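Local coordinates for fluvirucin B1 DH domain from module 1 (Actinomadura vulgaris, PDB 6OBV), which probably dehydrates the beta-hydroxyacyl chain held on an acyl carrier protein to an alpha,beta-unsaturated one during assembly of the polyketide fluvirucin B1, at residues P64-D68 against R215-E219; E73-F77 against P106-E110; T80-E84 against G224-L230; Y189-F193 against D231-H235; G245-P249 against S297-P301. One frame throughout, in Å; residues are numbered along the deposited sequence.

Interaction 1 (P64-D68 against R215-E219); sequences PWLAD and REAAE
One face of the R215 guanidinium is covered by the ring of P64, whose CB lies 3.6 Å from NH1, while the edge of the same group is taken by carboxylates: that of E216 lies in its plane, and OD2 of D68 approaches near it. The indole of W65 is met obliquely by E219, its plane turned 44° from the carboxylate. The contact joins a 3-10 turn, 64-67, to the short helix 214-218, in the double hot-dog fold expected of a polyketide synthase dehydratase. D68, R215 and E216 make up a salt-bridge network across it. Within helix 214-218 the arginine grips its neighbour side-on, NE reaching OE2 of E216 at 2.9 Å and NH2 bonding to that same oxygen, so a single acceptor fixes the rotation of the guanidinium. The bridge from D68 OD2 to R215 NH2 is long, 3.8 Å, and D68 is held more directly by the backbone N of A192. Behind the ion pair, E216 OE2 also lies against CB of W65. E219 has its strongest partner in H226, which meets W65 edge-to-face. With CG of W65 set between its backbone N and carbonyl carbon (chi1 55°), the pyrrole side of the indole turns to E219, and OE2 of that residue sits 3.1 Å from CD1.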
# COMPACT_ATOMS: atom_id res chain seq x y z
N PRO A 64 15.73 5.96 -17.83
CA PRO A 64 16.91 6.76 -18.21
C PRO A 64 16.59 8.19 -18.63
O PRO A 64 17.48 9.04 -18.61
CB PRO A 64 17.53 5.96 -19.37
CG PRO A 64 16.39 5.12 -19.90
CD PRO A 64 15.52 4.81 -18.72
N TRP A 65 15.35 8.48 -19.00
CA TRP A 65 15.00 9.84 -19.37
C TRP A 65 15.07 10.79 -18.17
O TRP A 65 15.22 12.01 -18.37
CB TRP A 65 13.60 9.86 -19.99
CG TRP A 65 12.52 9.23 -19.14
CD1 TRP A 65 12.10 7.94 -19.18
CD2 TRP A 65 11.71 9.89 -18.14
NE1 TRP A 65 11.08 7.74 -18.26
CE2 TRP A 65 10.82 8.92 -17.62
CE3 TRP A 65 11.65 11.19 -17.64
CZ2 TRP A 65 9.89 9.22 -16.61
CZ3 TRP A 65 10.71 11.49 -16.63
CH2 TRP A 65 9.86 10.50 -16.13
N LEU A 66 15.00 10.26 -16.95
CA LEU A 66 15.15 11.10 -15.75
C LEU A 66 16.39 11.96 -15.82
O LEU A 66 16.37 13.14 -15.44
CB LEU A 66 15.21 10.23 -14.50
CG LEU A 66 13.92 9.60 -13.99
CD1 LEU A 66 14.29 8.59 -12.92
CD2 LEU A 66 12.97 10.67 -13.45
N ALA A 67 17.49 11.40 -16.32
CA ALA A 67 18.78 12.08 -16.30
C ALA A 67 18.80 13.32 -17.16
O ALA A 67 19.77 14.07 -17.09
CB ALA A 67 19.89 11.13 -16.77
N ASP A 68 17.77 13.55 -17.96
CA ASP A 68 17.82 14.53 -19.03
C ASP A 68 16.91 15.73 -18.78
O ASP A 68 16.64 16.49 -19.72
CB ASP A 68 17.44 13.86 -20.34
CG ASP A 68 18.56 13.05 -20.92
OD1 ASP A 68 19.68 13.15 -20.39
OD2 ASP A 68 18.31 12.32 -21.89
N ARG A 215 14.37 6.07 -27.94
CA ARG A 215 14.42 5.35 -26.66
C ARG A 215 13.14 5.53 -25.86
O ARG A 215 12.62 4.57 -25.28
CB ARG A 215 15.63 5.78 -25.82
CG ARG A 215 15.97 4.79 -24.68
CD ARG A 215 17.14 5.29 -23.82
NE ARG A 215 16.85 6.65 -23.36
CZ ARG A 215 17.72 7.44 -22.73
NH1 ARG A 215 18.96 7.02 -22.48
NH2 ARG A 215 17.34 8.65 -22.36
N GLU A 216 12.61 6.75 -25.83
CA GLU A 216 11.37 7.02 -25.11
C GLU A 216 10.14 6.62 -25.92
O GLU A 216 9.11 6.25 -25.33
CB GLU A 216 11.29 8.51 -24.74
CG GLU A 216 12.18 8.90 -23.56
CD GLU A 216 13.65 8.81 -23.89
OE1 GLU A 216 14.02 9.28 -24.98
OE2 GLU A 216 14.42 8.26 -23.06
N ALA A 217 10.22 6.69 -27.25
CA ALA A 217 9.12 6.23 -28.10
C ALA A 217 8.82 4.75 -27.88
O ALA A 217 7.66 4.34 -27.98
CB ALA A 217 9.44 6.48 -29.57
N ALA A 218 9.85 3.95 -27.58
CA ALA A 218 9.64 2.52 -27.37
C ALA A 218 8.83 2.23 -26.12
O ALA A 218 8.11 1.22 -26.07
CB ALA A 218 10.98 1.80 -27.29
N GLU A 219 8.94 3.07 -25.09
CA GLU A 219 8.22 2.84 -23.85
C GLU A 219 7.02 3.78 -23.69
O GLU A 219 6.42 3.82 -22.62
CB GLU A 219 9.18 2.98 -22.65
CG GLU A 219 10.02 4.26 -22.62
CD GLU A 219 10.33 4.80 -21.21
OE1 GLU A 219 9.87 4.21 -20.20
OE2 GLU A 219 11.01 5.84 -21.11

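Interaction 2 (E73-F77 against P106-E110); sequences ETVLF and PLVIE
The backbones of V75-F77 and L107-I109 meet in a single beta bridge, L76 with V108, although the two segments run 104° apart from end to end. On either side of the bridged pair there is one direct bond: I109 N gives to V75 O at 2.9 Å, coming from above the carbonyl plane, and F77 N gives to L107 O, almost in line with its C=O. Two waters extend the pairing outward. One accepts from V75 N and donates to I109 O; the other accepts from L107 N at 2.7 Å and donates to F77 O. Among the side chains, CD2 of L76 turns back across the bridge to touch V108 CG2 at 3.7 Å, and the same methyl is touched by CG2 of T74, whose side chain crosses that of V108 at about a right angle. V75 puts CG1 anti to its backbone N (chi1 -179°), where it packs on CB of I109. The CB of F77 rests 3.6 Å from CD2 of L107, while its ring continues away to meet F82 of helix 79-92 edge-to-face. L76 O accepts from ND1 of H69, so the bridged segment also supports that imidazole. The segment lies in the stretch corresponding to the HxxxGxxxxP motif of polyketide synthase dehydratases, here with E73 in place of the glycine, and H69 probably corresponds to the active-site histidine.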
# COMPACT_ATOMS: atom_id res chain seq x y z
N GLU A 73 23.31 21.42 -13.04
CA GLU A 73 23.72 20.04 -12.81
C GLU A 73 22.75 19.28 -11.91
O GLU A 73 23.06 18.14 -11.51
CB GLU A 73 25.14 20.00 -12.23
CG GLU A 73 26.23 20.65 -13.10
CD GLU A 73 26.30 20.10 -14.53
OE1 GLU A 73 25.84 18.96 -14.78
OE2 GLU A 73 26.82 20.82 -15.41
N THR A 74 21.59 19.86 -11.60
CA THR A 74 20.61 19.25 -10.71
C THR A 74 19.56 18.52 -11.54
O THR A 74 18.85 19.16 -12.33
CB THR A 74 19.93 20.30 -9.84
OG1 THR A 74 20.90 20.94 -9.02
CG2 THR A 74 18.88 19.65 -8.94
N VAL A 75 19.45 17.21 -11.36
CA VAL A 75 18.40 16.44 -12.00
C VAL A 75 17.11 16.63 -11.20
O VAL A 75 17.08 16.38 -9.99
CB VAL A 75 18.78 14.95 -12.08
CG1 VAL A 75 17.69 14.15 -12.78
CG2 VAL A 75 20.11 14.80 -12.81
N LEU A 76 16.05 17.07 -11.88
CA LEU A 76 14.74 17.33 -11.29
C LEU A 76 13.69 16.48 -11.98
O LEU A 76 13.61 16.48 -13.22
CB LEU A 76 14.34 18.80 -11.44
CG LEU A 76 15.17 19.75 -10.59
CD1 LEU A 76 14.87 21.19 -10.98
CD2 LEU A 76 14.89 19.48 -9.12
N PHE A 77 12.88 15.80 -11.19
CA PHE A 77 11.73 15.10 -11.74
C PHE A 77 10.82 16.13 -12.41
O PHE A 77 10.56 17.19 -11.83
CB PHE A 77 11.00 14.35 -10.64
CG PHE A 77 9.93 13.40 -11.14
CD1 PHE A 77 10.27 12.18 -11.71
CD2 PHE A 77 8.58 13.72 -11.00
CE1 PHE A 77 9.29 11.30 -12.16
CE2 PHE A 77 7.58 12.86 -11.44
CZ PHE A 77 7.93 11.64 -12.01
N PRO A 106 10.10 20.68 -5.22
CA PRO A 106 10.82 19.96 -6.27
C PRO A 106 11.32 18.62 -5.74
O PRO A 106 11.58 18.46 -4.55
CB PRO A 106 11.97 20.91 -6.63
CG PRO A 106 11.97 21.95 -5.55
CD PRO A 106 10.61 22.04 -5.02
N LEU A 107 11.40 17.65 -6.65
CA LEU A 107 11.94 16.32 -6.39
C LEU A 107 13.27 16.23 -7.12
O LEU A 107 13.30 16.14 -8.35
CB LEU A 107 10.98 15.23 -6.85
CG LEU A 107 11.55 13.81 -6.94
CD1 LEU A 107 12.19 13.34 -5.61
CD2 LEU A 107 10.47 12.84 -7.39
N VAL A 108 14.37 16.29 -6.36
CA VAL A 108 15.71 16.12 -6.90
C VAL A 108 16.00 14.63 -7.00
O VAL A 108 15.76 13.87 -6.05
CB VAL A 108 16.75 16.82 -6.01
CG1 VAL A 108 18.14 16.35 -6.33
CG2 VAL A 108 16.67 18.33 -6.14
N ILE A 109 16.53 14.20 -8.14
CA ILE A 109 17.01 12.83 -8.33
C ILE A 109 18.51 12.83 -8.14
O ILE A 109 19.24 13.41 -8.96
CB ILE A 109 16.66 12.27 -9.71
CG1 ILE A 109 15.20 12.52 -10.09
CG2 ILE A 109 17.04 10.80 -9.75
CD1 ILE A 109 14.20 11.68 -9.34
N GLU A 110 18.99 12.16 -7.10
CA GLU A 110 20.41 12.18 -6.77
C GLU A 110 21.10 10.98 -7.43
O GLU A 110 21.09 9.87 -6.88
CB GLU A 110 20.61 12.18 -5.26
CG GLU A 110 21.96 12.74 -4.82
CD GLU A 110 22.24 14.12 -5.40
OE1 GLU A 110 21.44 15.05 -5.17
OE2 GLU A 110 23.28 14.27 -6.10
O HOH W 1 20.72 15.96 -8.96
O HOH W 2 10.34 18.19 -9.04

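Interaction 3 (T80-E84 against G224-L230); sequences TGFVE and GIHPALL
The side chain of E84 reaches from helix 79-92 across to the chain leading into helix 227-232, and its carboxylate is presented to two successive backbone N-H groups. CG lies anti to the backbone N (chi1 166°) and the chain then bends at chi2, bringing the acid beside G224 and I225. G224 N meets OE2 on its syn side at 2.6 Å, whereas I225 N comes to OE1 at 3.1 Å from above the carboxylate plane. G224 has no side chain to come between its backbone and the carboxylate, and its CA lies 3.4 Å from E84 OE1. Nearer the start of the helix, T80 sends its two branches to different partners. OG1 donates to P227 O at 2.8 Å, tilted from the carbonyl plane, and CG2 packs against CG of L230 at 3.6 Å. The side chain of V83 crosses that of L230 at about a right angle, CG1 touching CD2. Between the T80 and E84 contacts the helices come close at G81, whose CA lies 3.8 Å from CB of P227. H226, at the N-cap of helix 227-232, accepts from A228 N through ND1, the bond lying near its ring plane, while NE2 goes to E219. E84 OE2 has a second donor, NE2 of H37. A buried carboxylate is therefore met by two main-chain amides and an imidazole, which would probably favour its ionised form.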
# COMPACT_ATOMS: atom_id res chain seq x y z
N THR A 80 5.59 17.51 -15.23
CA THR A 80 4.70 16.68 -16.03
C THR A 80 4.68 15.24 -15.55
O THR A 80 3.71 14.52 -15.80
CB THR A 80 5.07 16.72 -17.52
OG1 THR A 80 6.42 16.28 -17.70
CG2 THR A 80 4.90 18.15 -18.08
N GLY A 81 5.74 14.78 -14.89
CA GLY A 81 5.69 13.45 -14.33
C GLY A 81 4.64 13.35 -13.24
O GLY A 81 3.98 12.32 -13.08
N PHE A 82 4.48 14.43 -12.47
CA PHE A 82 3.47 14.43 -11.41
C PHE A 82 2.07 14.46 -12.00
O PHE A 82 1.15 13.83 -11.46
CB PHE A 82 3.71 15.61 -10.48
CG PHE A 82 4.95 15.47 -9.64
CD1 PHE A 82 5.08 14.42 -8.75
CD2 PHE A 82 5.99 16.38 -9.76
CE1 PHE A 82 6.23 14.28 -7.98
CE2 PHE A 82 7.15 16.24 -9.00
CZ PHE A 82 7.26 15.20 -8.11
N VAL A 83 1.90 15.18 -13.11
CA VAL A 83 0.65 15.12 -13.86
C VAL A 83 0.36 13.68 -14.27
O VAL A 83 -0.76 13.19 -14.15
CB VAL A 83 0.71 16.05 -15.09
CG1 VAL A 83 -0.33 15.65 -16.11
CG2 VAL A 83 0.54 17.53 -14.70
N GLU A 84 1.38 12.99 -14.79
CA GLU A 84 1.17 11.61 -15.23
C GLU A 84 0.83 10.70 -14.05
O GLU A 84 -0.04 9.83 -14.15
CB GLU A 84 2.40 11.08 -15.97
CG GLU A 84 2.38 9.54 -16.15
CD GLU A 84 1.38 9.06 -17.23
OE1 GLU A 84 0.70 9.94 -17.83
OE2 GLU A 84 1.29 7.83 -17.48
N GLY A 224 0.29 7.16 -19.77
CA GLY A 224 -0.82 7.99 -20.18
C GLY A 224 -0.36 8.98 -21.23
O GLY A 224 -0.89 9.02 -22.34
N ILE A 225 0.63 9.80 -20.88
CA ILE A 225 1.43 10.54 -21.85
C ILE A 225 2.84 10.63 -21.29
O ILE A 225 3.03 11.06 -20.14
CB ILE A 225 0.84 11.93 -22.18
CG1 ILE A 225 1.61 12.52 -23.38
CG2 ILE A 225 0.84 12.85 -20.93
CD1 ILE A 225 1.00 13.74 -24.09
N HIS A 226 3.84 10.19 -22.07
CA HIS A 226 5.21 10.16 -21.57
C HIS A 226 5.56 11.51 -20.96
O HIS A 226 5.35 12.55 -21.61
CB HIS A 226 6.20 9.80 -22.69
CG HIS A 226 7.55 9.36 -22.18
ND1 HIS A 226 8.33 10.15 -21.36
CD2 HIS A 226 8.23 8.22 -22.37
CE1 HIS A 226 9.45 9.51 -21.08
NE2 HIS A 226 9.41 8.33 -21.67
N PRO A 227 6.01 11.56 -19.71
CA PRO A 227 6.37 12.85 -19.11
C PRO A 227 7.34 13.67 -19.95
O PRO A 227 7.27 14.91 -19.93
CB PRO A 227 6.97 12.46 -17.75
CG PRO A 227 6.27 11.16 -17.41
CD PRO A 227 6.06 10.45 -18.74
N ALA A 228 8.23 13.03 -20.72
CA ALA A 228 9.13 13.80 -21.57
C ALA A 228 8.41 14.37 -22.77
O ALA A 228 8.80 15.43 -23.28
CB ALA A 228 10.31 12.95 -22.03
N LEU A 229 7.36 13.69 -23.26
CA LEU A 229 6.58 14.24 -24.36
C LEU A 229 5.72 15.41 -23.90
O LEU A 229 5.62 16.42 -24.60
CB LEU A 229 5.71 13.16 -24.99
CG LEU A 229 4.86 13.61 -26.19
CD1 LEU A 229 5.72 14.24 -27.27
CD2 LEU A 229 4.06 12.43 -26.77
N LEU A 230 5.08 15.29 -22.73
CA LEU A 230 4.24 16.39 -22.27
C LEU A 230 5.09 17.60 -21.91
O LEU A 230 4.69 18.74 -22.16
CB LEU A 230 3.38 15.98 -21.07
CG LEU A 230 2.45 17.10 -20.56
CD1 LEU A 230 1.60 17.63 -21.69
CD2 LEU A 230 1.57 16.66 -19.38

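Interaction 4 (Y189-F193 against D231-H235); sequences YGPAF and DAALH
The rings of Y189 and H235, arriving from opposite directions, lie face to face with centroids 4.2 Å apart and planes inclined by 29°. NE2 of H235 is set above the rim of the phenol ring, 3.4 Å from CZ of Y189, and the far face of the imidazole rests on CA of A232. The imidazole is held at both nitrogens. Within 231-235, NE2 of H235 donates to OD2 of D231 at 2.9 Å, coming from above the carboxylate plane but close to its own ring plane, while ND1 is bonded to Y179 OH; the two partners fix the rotation of the ring. The polar link across the contact is a water, 2.7 Å from OH of Y189, which donates to D231 OD1. Packing supplies the rest. D231 OD2 lies at the edge of the F193 ring, 3.3 Å from CD1, with carboxylate and ring planes 65° apart, and CB of the aspartate touches CE1. The sequence DAALH matches the DxxxQ/H motif of polyketide synthase dehydratases, and the arrangement is consistent with their active site, in which the aspartate of that motif faces a histidine equivalent to H69.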
# COMPACT_ATOMS: atom_id res chain seq x y z
N TYR A 189 17.90 20.56 -20.50
CA TYR A 189 17.11 19.63 -21.29
C TYR A 189 18.08 18.74 -22.05
O TYR A 189 18.62 19.14 -23.09
CB TYR A 189 16.19 20.39 -22.25
CG TYR A 189 15.05 21.16 -21.61
CD1 TYR A 189 14.26 20.60 -20.62
CD2 TYR A 189 14.74 22.45 -22.03
CE1 TYR A 189 13.23 21.30 -20.04
CE2 TYR A 189 13.70 23.15 -21.46
CZ TYR A 189 12.94 22.58 -20.48
OH TYR A 189 11.89 23.28 -19.91
N GLY A 190 18.32 17.53 -21.53
CA GLY A 190 19.08 16.55 -22.25
C GLY A 190 18.30 15.98 -23.43
O GLY A 190 17.14 16.37 -23.69
N PRO A 191 18.92 15.03 -24.14
CA PRO A 191 18.33 14.52 -25.40
C PRO A 191 16.87 14.06 -25.30
O PRO A 191 16.08 14.35 -26.20
CB PRO A 191 19.25 13.36 -25.76
CG PRO A 191 20.57 13.70 -25.12
CD PRO A 191 20.22 14.39 -23.84
N ALA A 192 16.50 13.34 -24.23
CA ALA A 192 15.13 12.83 -24.14
C ALA A 192 14.08 13.93 -24.04
O ALA A 192 12.91 13.69 -24.37
CB ALA A 192 15.00 11.89 -22.93
N PHE A 193 14.47 15.12 -23.59
CA PHE A 193 13.55 16.23 -23.40
C PHE A 193 13.65 17.28 -24.48
O PHE A 193 13.01 18.33 -24.36
CB PHE A 193 13.79 16.87 -22.03
CG PHE A 193 13.07 16.15 -20.94
CD1 PHE A 193 11.86 16.62 -20.47
CD2 PHE A 193 13.56 14.95 -20.44
CE1 PHE A 193 11.16 15.92 -19.49
CE2 PHE A 193 12.88 14.25 -19.45
CZ PHE A 193 11.68 14.73 -18.98
N ASP A 231 6.28 17.38 -21.36
CA ASP A 231 7.12 18.52 -21.01
C ASP A 231 7.57 19.28 -22.25
O ASP A 231 7.58 20.51 -22.26
CB ASP A 231 8.33 18.08 -20.20
CG ASP A 231 9.13 19.27 -19.70
OD1 ASP A 231 8.59 20.02 -18.87
OD2 ASP A 231 10.28 19.49 -20.14
N ALA A 232 7.97 18.57 -23.30
CA ALA A 232 8.45 19.28 -24.47
C ALA A 232 7.32 19.98 -25.19
O ALA A 232 7.56 20.95 -25.91
CB ALA A 232 9.18 18.32 -25.41
N ALA A 233 6.09 19.51 -25.01
CA ALA A 233 4.93 20.22 -25.50
C ALA A 233 4.84 21.62 -24.91
O ALA A 233 4.13 22.48 -25.45
CB ALA A 233 3.67 19.42 -25.17
N LEU A 234 5.52 21.86 -23.80
CA LEU A 234 5.54 23.18 -23.18
C LEU A 234 6.67 24.06 -23.70
O LEU A 234 6.67 25.26 -23.41
CB LEU A 234 5.68 23.04 -21.66
CG LEU A 234 4.82 22.01 -20.95
CD1 LEU A 234 5.15 22.02 -19.46
CD2 LEU A 234 3.35 22.31 -21.19
N HIS A 235 7.61 23.49 -24.46
CA HIS A 235 8.81 24.24 -24.83
C HIS A 235 8.53 25.35 -25.84
O HIS A 235 9.24 26.36 -25.85
CB HIS A 235 9.85 23.28 -25.38
CG HIS A 235 10.33 22.30 -24.35
ND1 HIS A 235 11.28 21.34 -24.61
CD2 HIS A 235 9.97 22.15 -23.05
CE1 HIS A 235 11.49 20.64 -23.51
NE2 HIS A 235 10.71 21.10 -22.55
O HOH W 3 10.19 22.04 -18.16

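Interaction 5 (G245-P249 against S297-P301); sequences GVALP and SRPLP
Strands 247-249 and 297-299 run antiparallel, their short axes 4.3 Å apart at closest approach and their directions at 150°. L248 and R298 form the hydrogen-bonded pair: L248 N gives to R298 O at 3.0 Å, and R298 N gives back to L248 O at 2.9 Å. Beyond it, past the non-hydrogen-bonded pair A247 and P299, L300 N bonds to V246 O at 2.8 Å in a nearly straight line (173° at the hydrogen), so the pairing continues just past the regular strand. At the other end P249 pairs with S297, again without direct bonds between them, and their side chains diverge. Weaker CA-H...O contacts fill the gaps, the shortest from A247 CA to R298 O at 3.2 Å. The side chains alternate between the faces. A247 and P299 share one, where CB of A247 packs against the carbonyl oxygen of R298. On the other are L248 and R298, and there CD1 of L248 touches CD1 of L300 at 3.5 Å. V246 lies alongside L300, both pointing the same way, with CG1 of the valine 3.9 Å from CD1 of the leucine. L300 goes on to touch L305. R298 keeps CG between its backbone N and carbonyl carbon (chi1 53°), which brings CG close to L248 O. Y187 OH bonds to A247 N. The pairing is consistent with the antiparallel sheet of the hot-dog fold expected of this family, and L248-P249 begins the LPF sequence that recurs in dehydratase domains of polyketide synthases.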
# COMPACT_ATOMS: atom_id res chain seq x y z
N GLY A 245 15.22 34.14 -17.73
CA GLY A 245 15.22 33.31 -16.54
C GLY A 245 14.50 31.99 -16.74
O GLY A 245 13.72 31.79 -17.67
N VAL A 246 14.78 31.07 -15.82
CA VAL A 246 14.19 29.74 -15.83
C VAL A 246 12.87 29.78 -15.08
O VAL A 246 12.77 30.40 -14.01
CB VAL A 246 15.16 28.72 -15.21
CG1 VAL A 246 14.50 27.35 -15.10
CG2 VAL A 246 16.46 28.67 -16.01
N ALA A 247 11.84 29.14 -15.63
CA ALA A 247 10.57 28.99 -14.94
C ALA A 247 10.12 27.55 -15.11
O ALA A 247 10.33 26.96 -16.17
CB ALA A 247 9.49 29.95 -15.46
N LEU A 248 9.54 26.98 -14.06
CA LEU A 248 9.05 25.60 -14.10
C LEU A 248 7.55 25.57 -13.86
O LEU A 248 7.01 26.44 -13.16
CB LEU A 248 9.74 24.73 -13.04
CG LEU A 248 11.27 24.66 -13.09
CD1 LEU A 248 11.78 23.85 -11.89
CD2 LEU A 248 11.72 24.05 -14.40
N PRO A 249 6.85 24.58 -14.41
CA PRO A 249 5.42 24.42 -14.11
C PRO A 249 5.15 24.42 -12.62
O PRO A 249 5.94 23.90 -11.82
CB PRO A 249 5.08 23.05 -14.73
CG PRO A 249 6.10 22.86 -15.81
CD PRO A 249 7.35 23.56 -15.35
N SER A 297 3.39 28.73 -14.68
CA SER A 297 4.80 28.51 -14.41
C SER A 297 5.30 29.54 -13.40
O SER A 297 4.71 30.61 -13.25
CB SER A 297 5.61 28.61 -15.70
OG SER A 297 5.52 27.40 -16.44
N ARG A 298 6.37 29.20 -12.68
CA ARG A 298 6.92 30.13 -11.70
C ARG A 298 8.42 30.26 -11.90
O ARG A 298 9.11 29.26 -12.14
CB ARG A 298 6.62 29.66 -10.26
CG ARG A 298 7.05 28.23 -9.95
CD ARG A 298 7.36 28.04 -8.47
NE ARG A 298 8.77 28.27 -8.16
CZ ARG A 298 9.19 29.07 -7.18
NH1 ARG A 298 8.33 29.73 -6.42
NH2 ARG A 298 10.49 29.21 -6.96
N PRO A 299 8.95 31.48 -11.81
CA PRO A 299 10.40 31.67 -11.99
C PRO A 299 11.19 30.95 -10.89
O PRO A 299 10.80 30.95 -9.72
CB PRO A 299 10.57 33.19 -11.90
CG PRO A 299 9.19 33.76 -12.08
CD PRO A 299 8.25 32.74 -11.54
N LEU A 300 12.29 30.33 -11.29
CA LEU A 300 13.16 29.68 -10.33
C LEU A 300 14.11 30.69 -9.73
O LEU A 300 14.80 31.40 -10.47
CB LEU A 300 13.96 28.58 -10.99
CG LEU A 300 13.45 27.18 -10.72
CD1 LEU A 300 14.38 26.19 -11.39
CD2 LEU A 300 13.28 26.90 -9.21
N PRO A 301 14.19 30.81 -8.40
CA PRO A 301 15.16 31.72 -7.81
C PRO A 301 16.58 31.24 -8.10
O PRO A 301 16.90 30.06 -7.95
CB PRO A 301 14.82 31.65 -6.31
CG PRO A 301 14.20 30.31 -6.13
CD PRO A 301 13.42 30.08 -7.38

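Overall arrangement
Interactions 1, 3 and 4 gather around helices 214-218 and 227-232, their centres 11 to 12 Å apart, with interaction 3 only about 4 Å from the chain centre. Interaction 1 meets interaction 3 at H226 and P227, and interaction 4 where D68 reaches G190 and A192. Interaction 2 touches interactions 1 and 3 through F77, and interaction 5 through L76 and L248. Along the chain, segments of 1, 3 and 4 alternate; 1 and 3 join distant parts of the sequence around the region where H69 and D231 probably belong to the active site. Interaction 5, at the surface and 23 Å from interaction 1 between centres, opens after the others close and touches interaction 4 where L234 meets P249.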